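Sodium/calcium exchanger regulatory protein 1 (Loligo pealei, PDB 3PP6) binds and may transport fatty acids, also binds phosphoinositides and phosphatidic acid, and when phosphorylated stimulates the sodium/calcium exchanger of squid optic nerve. Local coordinates at residues K7-S12 / A35-Q40; R78-T83 / Q93-S98; K111-L116 / T124-R129. The protein carries 1 engineered substitution. One frame throughout, in Å; residues are numbered along the deposited sequence.

In the fold
The three contacts lie on one antiparallel sheet, rolled into the beta-barrel of the fatty-acid binding protein family. Contact 1 comes first along the chain and joins strands 6-13 and 39-45, which are linked in the chain by the two helices 17-22 and 27-35. Contact 2, in hairpin 79-87/90-96, and contact 3, in hairpin 111-118/121-129, follow. Contacts 1 and 3 are neighbours, with centres about 9 Å apart: strand 6-13 pairs with strand 121-129, and together they supply residues around the carboxylate of the palmitoleic acid. Contact 2 belongs to a different part of the barrel wall, across the chain's centre, about 22 Å from contact 1 and about 20 Å from contact 3 between centres.

Contact 1. Residues K7-S12 / A35-Q40. With PAM (palmitoleic acid), chain D.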
loop_
_atom_site.group_PDB
_atom_site.type_symbol
_atom_site.label_atom_id
_atom_site.label_comp_id
_atom_site.label_asym_id
_atom_site.label_seq_id
_atom_site.Cartn_x
_atom_site.Cartn_y
_atom_site.Cartn_z
ATOM N N LYS A 7 -6.621 3.670 11.716
ATOM C CA LYS A 7 -5.176 3.783 11.714
ATOM C C LYS A 7 -4.536 2.441 12.050
ATOM O O LYS A 7 -5.023 1.691 12.921
ATOM C CB LYS A 7 -4.726 4.868 12.683
ATOM C CG LYS A 7 -3.241 5.122 12.675
ATOM C CD LYS A 7 -2.902 6.544 13.103
ATOM C CE LYS A 7 -1.389 6.712 13.200
ATOM N NZ LYS A 7 -0.999 8.040 13.749
ATOM N N TRP A 8 -3.436 2.152 11.360
ATOM C CA TRP A 8 -2.815 0.840 11.400
ATOM C C TRP A 8 -1.308 1.022 11.518
ATOM O O TRP A 8 -0.762 2.018 11.040
ATOM C CB TRP A 8 -3.123 0.106 10.091
ATOM C CG TRP A 8 -4.586 -0.057 9.759
ATOM C CD1 TRP A 8 -5.361 0.765 8.977
ATOM C CD2 TRP A 8 -5.434 -1.131 10.166
ATOM N NE1 TRP A 8 -6.642 0.265 8.888
ATOM C CE2 TRP A 8 -6.708 -0.902 9.608
ATOM C CE3 TRP A 8 -5.237 -2.274 10.956
ATOM C CZ2 TRP A 8 -7.777 -1.770 9.813
ATOM C CZ3 TRP A 8 -6.297 -3.124 11.166
ATOM C CH2 TRP A 8 -7.556 -2.870 10.593
ATOM N N ILE A 9 -0.634 0.055 12.137
ATOM C CA ILE A 9 0.816 0.116 12.282
ATOM C C ILE A 9 1.397 -1.254 11.919
ATOM O O ILE A 9 0.765 -2.289 12.141
ATOM C CB ILE A 9 1.222 0.554 13.712
ATOM C CG1 ILE A 9 2.741 0.742 13.814
ATOM C CG2 ILE A 9 0.724 -0.468 14.752
ATOM C CD1 ILE A 9 3.198 1.276 15.161
ATOM N N LEU A 10 2.574 -1.259 11.309
ATOM C CA LEU A 10 3.138 -2.492 10.800
ATOM C C LEU A 10 3.397 -3.460 11.942
ATOM O O LEU A 10 3.939 -3.070 12.967
ATOM C CB LEU A 10 4.448 -2.215 10.062
ATOM C CG LEU A 10 5.100 -3.447 9.428
ATOM C CD1 LEU A 10 4.299 -3.946 8.215
ATOM C CD2 LEU A 10 6.538 -3.145 9.018
ATOM N N GLU A 11 2.991 -4.713 11.763
ATOM C CA GLU A 11 3.220 -5.730 12.785
ATOM C C GLU A 11 4.158 -6.814 12.267
ATOM O O GLU A 11 5.015 -7.309 13.004
ATOM C CB GLU A 11 1.887 -6.348 13.217
ATOM C CG GLU A 11 2.036 -7.584 14.112
ATOM C CD GLU A 11 0.696 -8.105 14.599
ATOM O OE1 GLU A 11 0.086 -8.931 13.887
ATOM O OE2 GLU A 11 0.258 -7.685 15.690
ATOM N N SER A 12 3.989 -7.189 11.005
ATOM C CA SER A 12 4.878 -8.180 10.402
ATOM C C SER A 12 5.012 -8.002 8.906
ATOM O O SER A 12 4.108 -7.502 8.225
ATOM C CB SER A 12 4.422 -9.618 10.705
ATOM O OG SER A 12 3.204 -9.902 10.049
ATOM N N ALA A 35 13.976 -0.876 7.403
ATOM C CA ALA A 35 14.164 -0.494 8.813
ATOM C C ALA A 35 12.973 0.267 9.414
ATOM O O ALA A 35 12.880 0.417 10.631
ATOM C CB ALA A 35 15.443 0.308 9.000
ATOM N N ALA A 36 12.065 0.739 8.561
ATOM C CA ALA A 36 10.913 1.518 9.006
ATOM C C ALA A 36 9.793 0.646 9.595
ATOM O O ALA A 36 9.689 -0.550 9.309
ATOM C CB ALA A 36 10.363 2.352 7.866
ATOM N N THR A 37 8.979 1.272 10.433
ATOM C CA THR A 37 7.767 0.674 10.985
ATOM C C THR A 37 6.606 1.641 10.729
ATOM O O THR A 37 6.160 2.371 11.633
ATOM C CB THR A 37 7.943 0.371 12.486
ATOM O OG1 THR A 37 9.105 -0.453 12.659
ATOM C CG2 THR A 37 6.731 -0.366 13.053
ATOM N N PRO A 38 6.095 1.642 9.487
ATOM C CA PRO A 38 5.111 2.663 9.098
ATOM C C PRO A 38 3.703 2.491 9.660
ATOM O O PRO A 38 3.269 1.396 10.011
ATOM C CB PRO A 38 5.058 2.550 7.572
ATOM C CG PRO A 38 5.572 1.154 7.258
ATOM C CD PRO A 38 6.546 0.819 8.347
ATOM N N THR A 39 2.998 3.612 9.720
ATOM C CA THR A 39 1.559 3.617 9.941
ATOM C C THR A 39 0.806 3.881 8.641
ATOM O O THR A 39 1.316 4.575 7.753
ATOM C CB THR A 39 1.157 4.713 10.953
ATOM O OG1 THR A 39 1.662 5.979 10.505
ATOM C CG2 THR A 39 1.733 4.399 12.338
ATOM N N GLN A 40 -0.411 3.341 8.539
ATOM C CA GLN A 40 -1.338 3.720 7.474
ATOM C C GLN A 40 -2.610 4.307 8.078
ATOM O O GLN A 40 -3.238 3.697 8.949
ATOM C CB GLN A 40 -1.711 2.522 6.606
ATOM C CG GLN A 40 -0.664 2.153 5.573
ATOM C CD GLN A 40 -1.152 1.100 4.606
ATOM O OE1 GLN A 40 -2.265 1.189 4.076
ATOM N NE2 GLN A 40 -0.327 0.068 4.389
HETATM C C1 PAM D . 3.439 0.178 3.257
HETATM O O1 PAM D . 4.421 -0.159 3.944
HETATM O O2 PAM D . 2.397 0.646 3.757
HETATM C C2 PAM D . 3.517 0.018 1.759
HETATM C C3 PAM D . 4.799 0.640 1.211
HETATM C C4 PAM D . 4.741 0.663 -0.312
HETATM C C5 PAM D . 5.716 1.655 -0.930
HETATM C C6 PAM D . 6.925 0.954 -1.532
HETATM C C7 PAM D . 8.142 1.210 -0.656
HETATM C C8 PAM D . 9.189 2.046 -1.370
HETATM C C9 PAM D . 10.293 2.348 -0.378
HETATM C C10 PAM D . 10.414 3.534 0.224
HETATM C C11 PAM D . 9.451 4.668 -0.050
HETATM C C12 PAM D . 9.515 5.704 1.070
HETATM C C13 PAM D . 9.086 5.082 2.399
HETATM C C14 PAM D . 8.002 5.909 3.085
HETATM C C15 PAM D . 6.868 6.244 2.121
HETATM C C16 PAM D . 6.023 5.034 1.784
HETATM O O HOH W 1 1.884 8.299 12.218
#
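Leu10 sets CG trans to its backbone N (chi1 -177°), which lays CD2 alongside the ring of Pro38, 4.0 Å from Pro38 CD, while Gln40 turns CG away from its own carbonyl carbon (chi1 -79°) and runs out extended toward the bound palmitoleic acid. These residues belong to two antiparallel strands of the fatty-acid binding protein barrel, 6-13 and 39-45, and to the turn leading into the second; two helices separate the strands in the chain. Trp8 and Gln40 form a hydrogen-bonded pair: Trp8 N to Gln40 O and Gln40 N to Trp8 O are both 2.9 Å. Just before strand 39-45 starts, Leu10 N reaches Pro38 O at 3.0 Å, almost straight on to the carbonyl (C=O...N 169°).

Away from the ligand, Ile9 and Thr39 make the non-hydrogen-bonded pair. The extended chain of Lys7 runs slantwise across Thr39, with Lys7 CE 3.9 Å from Thr39 CB, and one water joins Thr39 OG1 to Lys7 NZ, weakly on the lysine side. Farther along strand 6-13, Glu11 and Ser12 form a classic beta bulge against Ile126 of the neighbouring strand 121-129.

On the ligand side, Pro38 CG comes up beside the carboxylate, 3.7 Å from palmitoleic acid O1. The buried Gln40 amide is held through OE1 by Arg105 NE, whereas Gln40 NE2 gives only a weak, bent bond to palmitoleic acid O2 at 2.9 Å.

Contact 2. Residues R78-T83 / Q93-S98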
loop_
_atom_site.group_PDB
_atom_site.type_symbol
_atom_site.label_atom_id
_atom_site.label_comp_id
_atom_site.label_asym_id
_atom_site.label_seq_id
_atom_site.Cartn_x
_atom_site.Cartn_y
_atom_site.Cartn_z
ATOM N N ARG A 78 8.494 6.473 -8.202
ATOM C CA ARG A 78 7.995 5.962 -9.477
ATOM C C ARG A 78 6.681 6.617 -9.880
ATOM O O ARG A 78 5.750 6.724 -9.076
ATOM C CB ARG A 78 7.822 4.432 -9.429
ATOM C CG ARG A 78 9.133 3.659 -9.548
ATOM C CD ARG A 78 8.955 2.186 -9.195
ATOM N NE ARG A 78 8.436 2.033 -7.841
ATOM C CZ ARG A 78 7.254 1.499 -7.541
ATOM N NH1 ARG A 78 6.468 1.027 -8.502
ATOM N NH2 ARG A 78 6.864 1.422 -6.272
ATOM N N LYS A 79 6.604 7.053 -11.134
ATOM C CA LYS A 79 5.359 7.581 -11.680
ATOM C C LYS A 79 4.498 6.445 -12.205
ATOM O O LYS A 79 4.937 5.658 -13.043
ATOM C CB LYS A 79 5.648 8.588 -12.792
ATOM C CG LYS A 79 6.225 9.909 -12.274
ATOM C CD LYS A 79 6.199 10.993 -13.350
ATOM C CE LYS A 79 7.508 11.766 -13.391
ATOM N NZ LYS A 79 8.246 11.540 -14.669
ATOM N N ILE A 80 3.269 6.352 -11.709
ATOM C CA ILE A 80 2.395 5.262 -12.104
ATOM C C ILE A 80 0.950 5.717 -12.310
ATOM O O ILE A 80 0.569 6.822 -11.918
ATOM C CB ILE A 80 2.424 4.138 -11.054
ATOM C CG1 ILE A 80 2.198 4.725 -9.664
ATOM C CG2 ILE A 80 3.757 3.419 -11.086
ATOM C CD1 ILE A 80 1.764 3.709 -8.650
ATOM N N LYS A 81 0.145 4.857 -12.916
ATOM C CA LYS A 81 -1.289 5.103 -13.005
ATOM C C LYS A 81 -2.066 4.015 -12.282
ATOM O O LYS A 81 -1.978 2.837 -12.611
ATOM C CB LYS A 81 -1.741 5.247 -14.449
ATOM C CG LYS A 81 -1.069 6.418 -15.145
ATOM C CD LYS A 81 -1.934 6.975 -16.234
ATOM C CE LYS A 81 -1.380 8.296 -16.747
ATOM N NZ LYS A 81 -2.492 9.250 -16.984
ATOM N N THR A 82 -2.857 4.452 -11.320
ATOM C CA THR A 82 -3.488 3.571 -10.366
ATOM C C THR A 82 -5.008 3.647 -10.454
ATOM O O THR A 82 -5.578 4.737 -10.593
ATOM C CB THR A 82 -3.050 3.973 -8.967
ATOM O OG1 THR A 82 -1.619 3.964 -8.920
ATOM C CG2 THR A 82 -3.627 3.015 -7.914
ATOM N N THR A 83 -5.643 2.481 -10.395
ATOM C CA THR A 83 -7.098 2.364 -10.302
ATOM C C THR A 83 -7.423 1.433 -9.159
ATOM O O THR A 83 -6.931 0.302 -9.113
ATOM C CB THR A 83 -7.688 1.748 -11.578
ATOM O OG1 THR A 83 -7.174 2.435 -12.729
ATOM C CG2 THR A 83 -9.202 1.839 -11.555
ATOM N N GLN A 93 -5.501 -2.281 -5.324
ATOM C CA GLN A 93 -4.883 -1.106 -5.930
ATOM C C GLN A 93 -4.048 -1.576 -7.111
ATOM O O GLN A 93 -2.967 -2.159 -6.946
ATOM C CB GLN A 93 -4.029 -0.386 -4.888
ATOM C CG GLN A 93 -3.705 1.048 -5.189
ATOM C CD GLN A 93 -2.771 1.668 -4.163
ATOM O OE1 GLN A 93 -2.764 1.275 -2.995
ATOM N NE2 GLN A 93 -1.973 2.639 -4.601
ATOM N N ASP A 94 -4.585 -1.363 -8.308
ATOM C CA ASP A 94 -3.955 -1.838 -9.520
ATOM C C ASP A 94 -3.078 -0.723 -10.073
ATOM O O ASP A 94 -3.585 0.287 -10.569
ATOM C CB ASP A 94 -5.040 -2.216 -10.521
ATOM C CG ASP A 94 -4.631 -3.335 -11.424
ATOM O OD1 ASP A 94 -3.534 -3.257 -12.021
ATOM O OD2 ASP A 94 -5.414 -4.300 -11.541
ATOM N N GLN A 95 -1.765 -0.911 -9.973
ATOM C CA GLN A 95 -0.796 0.102 -10.349
ATOM C C GLN A 95 -0.149 -0.263 -11.676
ATOM O O GLN A 95 0.510 -1.290 -11.798
ATOM C CB GLN A 95 0.293 0.244 -9.266
ATOM C CG GLN A 95 -0.184 0.844 -7.942
ATOM C CD GLN A 95 0.926 0.966 -6.892
ATOM O OE1 GLN A 95 1.886 0.188 -6.876
ATOM N NE2 GLN A 95 0.797 1.953 -6.015
ATOM N N LYS A 96 -0.340 0.588 -12.674
ATOM C CA LYS A 96 0.268 0.371 -13.975
ATOM C C LYS A 96 1.529 1.195 -14.087
ATOM O O LYS A 96 1.515 2.397 -13.834
ATOM C CB LYS A 96 -0.684 0.825 -15.094
ATOM C CG LYS A 96 -1.991 0.065 -15.153
ATOM C CD LYS A 96 -1.767 -1.408 -15.407
ATOM C CE LYS A 96 -3.078 -2.097 -15.756
ATOM N NZ LYS A 96 -3.649 -1.554 -17.024
ATOM N N GLY A 97 2.623 0.558 -14.478
ATOM C CA GLY A 97 3.853 1.286 -14.696
ATOM C C GLY A 97 4.974 0.354 -15.077
ATOM O O GLY A 97 4.737 -0.707 -15.648
ATOM N N SER A 98 6.198 0.748 -14.745
ATOM C CA SER A 98 7.375 -0.022 -15.116
ATOM C C SER A 98 8.089 -0.509 -13.857
ATOM O O SER A 98 9.042 0.119 -13.408
ATOM C CB SER A 98 8.334 0.853 -15.932
ATOM O OG SER A 98 7.713 1.362 -17.093
HETATM O O HOH W 2 4.508 0.119 -5.676
HETATM O O HOH W 3 4.133 -0.415 -9.262
HETATM O O HOH W 4 6.809 3.332 -13.043
#
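Gln95 OE1 accepts from two waters that both lead across to Arg78, while the methylene and amide end of the same glutamine packs on Ile80. One water is 2.9 Å from Gln95 OE1 and accepts from Arg78 NH2; the other accepts from Arg78 NH1 and gives only a weak bond to the amide. Both waters sit at the edge of the guanidinium, in its plane, and Asp76 forms a salt bridge with its NE.

Ile80 places CG1 between its backbone N and carbonyl carbon (chi1 50°), which sends CD1 obliquely across the glutamine, 3.3 Å from Gln95 NE2, a tight fit. Beside it, Thr82 CG2 presses on Gln93 CG at 3.4 Å.

The backbones make a regular beta hairpin, strands 79-87 and 90-96. Lys81 with Lys96 and Thr83 with Asp94 are the hydrogen-bonded pairs, the shortest bond running from Lys96 N to Lys81 O at 2.8 Å. Thr82 and Gln95 form the non-hydrogen-bonded pair between them, side chains alongside each other.

Gln93 OE1 is hydrogen-bonded to Arg105 NH1, and Gln93 NE2 approaches Gln95 NE2 to 3.2 Å although both are donors. Their closeness is consistent with a shared acceptor, Glu72 OE1 of strand 70-73, which bonds to Thr82 OG1 and Gln95 NE2 and weakly to Gln93 NE2. Such a gathering would probably favour an ionised carboxylate; through it, side chains of strands 70-73, 79-87 and 90-96 are linked.

Contact 3. Residues K111-L116 / T124-R129; sequences KMHMIL and TRIFKR. Engineered in segment 124-129: Phe127 (natural residue Tyr). With PAM (palmitoleic acid), chain D.
Met114 of one strand and Arg125 and Phe127 of the other, paired in a beta hairpin of the fatty-acid binding barrel, together receive the head of the palmitoleic acid. Arg125 bends at chi3 (79°) to bring its guanidinium edge to the carboxylate, and both NE, at 3.3 Å, and NH2, at 3.0 Å, donate to palmitoleic acid O1, which lies in the plane of the group. Phe127, engineered in place of the natural tyrosine, puts CZ 3.7 Å from palmitoleic acid O2. The extended Met114 reaches C2, next to the carboxylate, its CE 3.8 Å from palmitoleic acid C2, and its SD makes an oblique Met-aromatic contact with the Phe127 ring.

Behind them, Met112 turns at chi3 so that its methyl lies over one face of the Phe127 ring, a CH-pi contact with CE 4.1 Å from the centroid. Beyond the hairpin, Ser13 OG takes the remaining Arg125 nitrogen, NH1, and Phe16 makes a cation-pi contact with the guanidinium, which should limit the arginine's movement.

Underneath runs the ladder of strands 111-118 and 121-129, in which Met112 with Phe127 and Met114 with Arg125 are hydrogen-bonded pairs. The shortest link, Arg125 N to Met114 O at 2.7 Å, is nearly straight (N-H...O 172°). On the face turned away from the ligand, Lys111 forms a salt bridge with Glu11, and His113 lies beside Ile126, whose CG1 sits above the centre of the imidazole, 4.0 Å from its centroid and 8° off the normal.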
loop_
_atom_site.group_PDB
_atom_site.type_symbol
_atom_site.label_atom_id
_atom_site.label_comp_id
_atom_site.label_asym_id
_atom_site.label_seq_id
_atom_site.Cartn_x
_atom_site.Cartn_y
_atom_site.Cartn_z
ATOM N N LYS A 111 -6.938 -7.636 11.735
ATOM C CA LYS A 111 -5.642 -7.120 11.275
ATOM C C LYS A 111 -5.749 -6.766 9.803
ATOM O O LYS A 111 -6.389 -7.498 9.042
ATOM C CB LYS A 111 -4.538 -8.168 11.441
ATOM C CG LYS A 111 -4.401 -8.777 12.855
ATOM C CD LYS A 111 -3.399 -8.015 13.711
ATOM C CE LYS A 111 -3.165 -8.703 15.062
ATOM N NZ LYS A 111 -2.667 -10.096 14.886
ATOM N N MET A 112 -5.121 -5.666 9.382
ATOM C CA MET A 112 -5.097 -5.398 7.944
ATOM C C MET A 112 -3.958 -6.148 7.276
ATOM O O MET A 112 -2.780 -5.941 7.604
ATOM C CB MET A 112 -4.983 -3.912 7.631
ATOM C CG MET A 112 -4.940 -3.647 6.124
ATOM S SD MET A 112 -4.873 -1.862 5.767
ATOM C CE MET A 112 -3.245 -1.426 6.386
ATOM N N HIS A 113 -4.328 -7.026 6.350
ATOM C CA HIS A 113 -3.373 -7.780 5.553
ATOM C C HIS A 113 -3.144 -7.058 4.248
ATOM O O HIS A 113 -4.053 -6.921 3.436
ATOM C CB HIS A 113 -3.921 -9.149 5.216
ATOM C CG HIS A 113 -3.814 -10.124 6.336
ATOM N ND1 HIS A 113 -3.195 -11.350 6.200
ATOM C CD2 HIS A 113 -4.218 -10.048 7.627
ATOM C CE1 HIS A 113 -3.243 -11.992 7.351
ATOM N NE2 HIS A 113 -3.861 -11.227 8.232
ATOM N N MET A 114 -1.923 -6.584 4.054
ATOM C CA MET A 114 -1.554 -5.960 2.795
ATOM C C MET A 114 -0.629 -6.885 1.998
ATOM O O MET A 114 0.396 -7.363 2.497
ATOM C CB MET A 114 -0.902 -4.613 3.032
ATOM C CG MET A 114 -0.515 -3.910 1.740
ATOM S SD MET A 114 0.340 -2.388 2.116
ATOM C CE MET A 114 0.357 -1.623 0.489
ATOM N N ILE A 115 -1.020 -7.141 0.759
ATOM C CA ILE A 115 -0.292 -8.031 -0.109
ATOM C C ILE A 115 0.171 -7.224 -1.310
ATOM O O ILE A 115 -0.635 -6.587 -1.983
ATOM C CB ILE A 115 -1.177 -9.182 -0.578
ATOM C CG1 ILE A 115 -1.611 -10.024 0.631
ATOM C CG2 ILE A 115 -0.436 -10.018 -1.605
ATOM C CD1 ILE A 115 -2.736 -10.982 0.325
ATOM N N LEU A 116 1.474 -7.245 -1.559
ATOM C CA LEU A 116 2.063 -6.440 -2.614
ATOM C C LEU A 116 2.637 -7.428 -3.594
ATOM O O LEU A 116 3.449 -8.292 -3.226
ATOM C CB LEU A 116 3.162 -5.520 -2.072
ATOM C CG LEU A 116 2.749 -4.493 -1.006
ATOM C CD1 LEU A 116 2.709 -5.097 0.393
ATOM C CD2 LEU A 116 3.689 -3.283 -1.024
ATOM N N THR A 124 3.921 -9.917 1.903
ATOM C CA THR A 124 2.811 -9.790 2.841
ATOM C C THR A 124 3.189 -8.931 4.033
ATOM O O THR A 124 4.136 -9.248 4.770
ATOM C CB THR A 124 2.353 -11.158 3.365
ATOM O OG1 THR A 124 1.965 -11.986 2.265
ATOM C CG2 THR A 124 1.180 -10.991 4.338
ATOM N N ARG A 125 2.461 -7.834 4.210
ATOM C CA ARG A 125 2.663 -6.957 5.351
ATOM C C ARG A 125 1.394 -6.837 6.178
ATOM O O ARG A 125 0.357 -6.386 5.685
ATOM C CB ARG A 125 3.179 -5.586 4.886
ATOM C CG ARG A 125 4.662 -5.657 4.534
ATOM C CD ARG A 125 5.108 -4.568 3.590
ATOM N NE ARG A 125 5.322 -3.273 4.233
ATOM C CZ ARG A 125 6.346 -2.972 5.032
ATOM N NH1 ARG A 125 7.253 -3.890 5.366
ATOM N NH2 ARG A 125 6.449 -1.743 5.509
ATOM N N ILE A 126 1.468 -7.286 7.426
ATOM C CA ILE A 126 0.290 -7.309 8.307
ATOM C C ILE A 126 0.363 -6.179 9.303
ATOM O O ILE A 126 1.384 -5.983 9.958
ATOM C CB ILE A 126 0.155 -8.657 9.057
ATOM C CG1 ILE A 126 0.023 -9.807 8.055
ATOM C CG2 ILE A 126 -1.034 -8.604 10.016
ATOM C CD1 ILE A 126 0.227 -11.193 8.657
ATOM N N PHE A 127 -0.736 -5.430 9.409
ATOM C CA PHE A 127 -0.812 -4.255 10.258
ATOM C C PHE A 127 -1.856 -4.467 11.341
ATOM O O PHE A 127 -2.940 -5.024 11.091
ATOM C CB PHE A 127 -1.279 -3.038 9.439
ATOM C CG PHE A 127 -0.274 -2.540 8.451
ATOM C CD1 PHE A 127 -0.034 -3.234 7.274
ATOM C CD2 PHE A 127 0.431 -1.371 8.692
ATOM C CE1 PHE A 127 0.896 -2.777 6.344
ATOM C CE2 PHE A 127 1.363 -0.908 7.769
ATOM C CZ PHE A 127 1.598 -1.606 6.607
ATOM N N LYS A 128 -1.549 -3.985 12.535
ATOM C CA LYS A 128 -2.528 -4.005 13.608
ATOM C C LYS A 128 -3.132 -2.634 13.847
ATOM O O LYS A 128 -2.468 -1.595 13.689
ATOM C CB LYS A 128 -1.914 -4.560 14.890
ATOM C CG LYS A 128 -1.021 -3.605 15.661
ATOM C CD LYS A 128 -0.988 -4.067 17.121
ATOM C CE LYS A 128 -0.064 -3.238 17.982
ATOM N NZ LYS A 128 -0.270 -1.766 17.877
ATOM N N ARG A 129 -4.401 -2.634 14.236
ATOM C CA ARG A 129 -5.110 -1.386 14.487
ATOM C C ARG A 129 -4.444 -0.597 15.622
ATOM O O ARG A 129 -4.054 -1.157 16.649
ATOM C CB ARG A 129 -6.586 -1.680 14.796
ATOM C CG ARG A 129 -7.528 -0.559 14.406
ATOM C CD ARG A 129 -8.989 -0.904 14.697
ATOM N NE ARG A 129 -9.596 -1.735 13.656
ATOM C CZ ARG A 129 -10.006 -1.264 12.482
ATOM N NH1 ARG A 129 -9.846 0.023 12.209
ATOM N NH2 ARG A 129 -10.554 -2.069 11.585
HETATM C C1 PAM D . 3.439 0.178 3.257
HETATM O O1 PAM D . 4.421 -0.159 3.944
HETATM O O2 PAM D . 2.397 0.646 3.757
HETATM C C2 PAM D . 3.517 0.018 1.759
HETATM C C3 PAM D . 4.799 0.640 1.211
HETATM C C4 PAM D . 4.741 0.663 -0.312
HETATM C C5 PAM D . 5.716 1.655 -0.930
HETATM C C6 PAM D . 6.925 0.954 -1.532
HETATM C C7 PAM D . 8.142 1.210 -0.656
HETATM C C8 PAM D . 9.189 2.046 -1.370
HETATM C C9 PAM D . 10.293 2.348 -0.378
HETATM C C10 PAM D . 10.414 3.534 0.224
HETATM C C11 PAM D . 9.451 4.668 -0.050
HETATM C C12 PAM D . 9.515 5.704 1.070
HETATM C C13 PAM D . 9.086 5.082 2.399
HETATM C C14 PAM D . 8.002 5.909 3.085
HETATM C C15 PAM D . 6.868 6.244 2.121
HETATM C C16 PAM D . 6.023 5.034 1.784
#